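Local atomic coordinates of Glyoxalase/Bleomycin resistance protein (Bacillus cereus ATCC 14579, PDB entry 1XQA), a protein that is of unknown function but binds a magnesium ion and, as a member of the glyoxalase/bleomycin resistance (vicinal oxygen chelate) superfamily, is possibly a glyoxalase. Residues R18-K23 with Q79-D84. Residues are numbered along the deposited sequence; the frame is centred on the assembly and turned at random.
Sequences REFLEK and QRLKED
Phe20 and Leu81 form a small apolar contact between the two helices of the chain, 14-25 and 71-83, in a fold with two four-stranded mixed sheets, as in the vicinal oxygen chelate superfamily. The backbones stay well apart, with 10.1 Å between Phe20 CA and Leu81 CA, and the gap is spanned by the side chains. Phe20 holds CG anti to its backbone nitrogen (chi1 -176°), which carries the far end of the ring across to the second helix. There CE1 and CZ share one methyl: Phe20 CE1 lies 3.6 Å from Leu81 CD2, which approaches the ring obliquely. The two side chains run roughly perpendicular to each other. Both are buried; Phe86 touches both, while Ala103 and Pro104 pack on the ring and Phe99 and Val101 on the leucine.

At the more exposed margin, the extended Lys23 side chain and Asp84, just past the end of helix 71-83, approach from opposite directions. This salt bridge is long, with Lys23 NZ 3.7 Å from Asp84 OD2, and the position of the ammonium is uncertain. Asp84 OD2 has a firmer partner in the hydroxyl of Tyr24, whereas Asp84 OD1 forms salt bridges with Lys76 and Arg80 of the second subunit. Apolar packing therefore joins the helices directly, while the carboxylate, probably stabilised as an anion by the surrounding positive charges, links this junction to the dimer interface.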
loop_
_atom_site.group_PDB
_atom_site.type_symbol
_atom_site.label_atom_id
_atom_site.label_comp_id
_atom_site.label_asym_id
_atom_site.label_seq_id
_atom_site.Cartn_x
_atom_site.Cartn_y
_atom_site.Cartn_z
ATOM N N ARG A 18 4.585 -8.889 -1.735
ATOM C CA ARG A 18 4.095 -8.119 -0.574
ATOM C C ARG A 18 3.723 -6.682 -0.920
ATOM O O ARG A 18 2.647 -6.192 -0.563
ATOM C CB ARG A 18 5.147 -8.119 0.527
ATOM C CG ARG A 18 4.812 -7.232 1.719
ATOM C CD ARG A 18 5.915 -7.271 2.729
ATOM N NE ARG A 18 5.741 -6.229 3.736
ATOM C CZ ARG A 18 6.619 -5.965 4.699
ATOM N NH1 ARG A 18 7.747 -6.680 4.811
ATOM N NH2 ARG A 18 6.362 -5.002 5.572
ATOM N N GLU A 19 4.621 -5.989 -1.608
ATOM C CA GLU A 19 4.416 -4.575 -1.839
ATOM C C GLU A 19 3.220 -4.341 -2.785
ATOM O O GLU A 19 2.469 -3.388 -2.612
ATOM C CB GLU A 19 5.724 -3.899 -2.282
ATOM C CG GLU A 19 5.965 -3.857 -3.757
ATOM C CD GLU A 19 7.381 -3.403 -4.119
ATOM O OE1 GLU A 19 7.824 -3.748 -5.245
ATOM O OE2 GLU A 19 8.041 -2.736 -3.284
ATOM N N PHE A 20 3.039 -5.241 -3.749
ATOM C CA PHE A 20 1.890 -5.208 -4.661
ATOM C C PHE A 20 0.578 -5.410 -3.887
ATOM O O PHE A 20 -0.392 -4.664 -4.073
ATOM C CB PHE A 20 2.036 -6.305 -5.721
ATOM C CG PHE A 20 0.959 -6.290 -6.769
ATOM C CD1 PHE A 20 1.002 -5.354 -7.805
ATOM C CD2 PHE A 20 -0.091 -7.230 -6.737
ATOM C CE1 PHE A 20 0.021 -5.350 -8.800
ATOM C CE2 PHE A 20 -1.083 -7.229 -7.734
ATOM C CZ PHE A 20 -1.020 -6.276 -8.767
ATOM N N LEU A 21 0.567 -6.400 -2.987
ATOM C CA LEU A 21 -0.637 -6.700 -2.197
ATOM C C LEU A 21 -0.980 -5.568 -1.231
ATOM O O LEU A 21 -2.164 -5.258 -1.011
ATOM C CB LEU A 21 -0.486 -8.041 -1.469
ATOM C CG LEU A 21 -0.515 -9.268 -2.375
ATOM C CD1 LEU A 21 0.054 -10.481 -1.613
ATOM C CD2 LEU A 21 -1.928 -9.544 -2.947
ATOM N N GLU A 22 0.052 -4.936 -0.677
ATOM C CA GLU A 22 -0.140 -3.745 0.161
ATOM C C GLU A 22 -0.710 -2.579 -0.615
ATOM O O GLU A 22 -1.704 -1.988 -0.205
ATOM C CB GLU A 22 1.167 -3.332 0.833
ATOM C CG GLU A 22 1.574 -4.327 1.897
ATOM C CD GLU A 22 2.998 -4.154 2.377
ATOM O OE1 GLU A 22 3.778 -3.415 1.741
ATOM O OE2 GLU A 22 3.342 -4.796 3.381
ATOM N N LYS A 23 -0.094 -2.262 -1.747
ATOM C CA LYS A 23 -0.492 -1.097 -2.524
ATOM C C LYS A 23 -1.900 -1.206 -3.105
ATOM O O LYS A 23 -2.716 -0.287 -2.944
ATOM C CB LYS A 23 0.509 -0.852 -3.651
ATOM C CG LYS A 23 0.258 0.473 -4.382
ATOM C CD LYS A 23 1.357 0.783 -5.342
ATOM C CE LYS A 23 1.044 2.078 -6.061
ATOM N NZ LYS A 23 2.226 2.584 -6.834
ATOM N N GLN A 79 -8.136 0.653 -13.420
ATOM C CA GLN A 79 -7.578 1.914 -13.928
ATOM C C GLN A 79 -6.212 2.197 -13.301
ATOM O O GLN A 79 -5.254 2.542 -14.005
ATOM C CB GLN A 79 -8.550 3.080 -13.666
ATOM C CG GLN A 79 -7.997 4.477 -14.009
ATOM C CD GLN A 79 -8.696 5.647 -13.265
ATOM O OE1 GLN A 79 -9.640 5.447 -12.476
ATOM N NE2 GLN A 79 -8.219 6.876 -13.517
ATOM N N ARG A 80 -6.100 2.007 -11.987
ATOM C CA ARG A 80 -4.846 2.304 -11.308
ATOM C C ARG A 80 -3.742 1.336 -11.697
ATOM O O ARG A 80 -2.601 1.751 -11.896
ATOM C CB ARG A 80 -5.037 2.359 -9.795
ATOM C CG ARG A 80 -5.883 3.551 -9.380
ATOM C CD ARG A 80 -6.177 3.610 -7.898
ATOM N NE ARG A 80 -7.064 4.757 -7.640
ATOM C CZ ARG A 80 -7.381 5.208 -6.431
ATOM N NH1 ARG A 80 -6.895 4.622 -5.336
ATOM N NH2 ARG A 80 -8.182 6.251 -6.317
ATOM N N LEU A 81 -4.087 0.063 -11.830
ATOM C CA LEU A 81 -3.108 -0.946 -12.287
ATOM C C LEU A 81 -2.593 -0.599 -13.687
ATOM O O LEU A 81 -1.390 -0.594 -13.921
ATOM C CB LEU A 81 -3.711 -2.352 -12.258
ATOM C CG LEU A 81 -3.863 -2.989 -10.875
ATOM C CD1 LEU A 81 -4.712 -4.263 -10.965
ATOM C CD2 LEU A 81 -2.495 -3.285 -10.250
ATOM N N LYS A 82 -3.514 -0.271 -14.599
ATOM C CA LYS A 82 -3.172 0.143 -15.964
ATOM C C LYS A 82 -2.232 1.353 -15.976
ATOM O O LYS A 82 -1.185 1.330 -16.636
ATOM C CB LYS A 82 -4.446 0.465 -16.755
ATOM C CG LYS A 82 -4.210 0.709 -18.251
ATOM C CD LYS A 82 -5.525 0.913 -18.988
ATOM C CE LYS A 82 -5.287 1.103 -20.477
ATOM N NZ LYS A 82 -6.451 1.794 -21.114
ATOM N N GLU A 83 -2.604 2.407 -15.247
ATOM C CA GLU A 83 -1.778 3.618 -15.151
ATOM C C GLU A 83 -0.417 3.364 -14.554
ATOM O O GLU A 83 0.530 4.087 -14.842
ATOM C CB GLU A 83 -2.452 4.669 -14.291
ATOM C CG GLU A 83 -3.712 5.200 -14.889
ATOM C CD GLU A 83 -4.442 6.125 -13.950
ATOM O OE1 GLU A 83 -4.074 6.206 -12.758
ATOM O OE2 GLU A 83 -5.395 6.762 -14.417
ATOM N N ASP A 84 -0.332 2.355 -13.708
ATOM C CA ASP A 84 0.903 2.036 -13.020
ATOM C C ASP A 84 1.737 0.994 -13.773
ATOM O O ASP A 84 2.761 0.529 -13.270
ATOM C CB ASP A 84 0.615 1.576 -11.589
ATOM C CG ASP A 84 0.069 2.687 -10.710
ATOM O OD1 ASP A 84 0.009 3.869 -11.154
ATOM O OD2 ASP A 84 -0.307 2.376 -9.558
#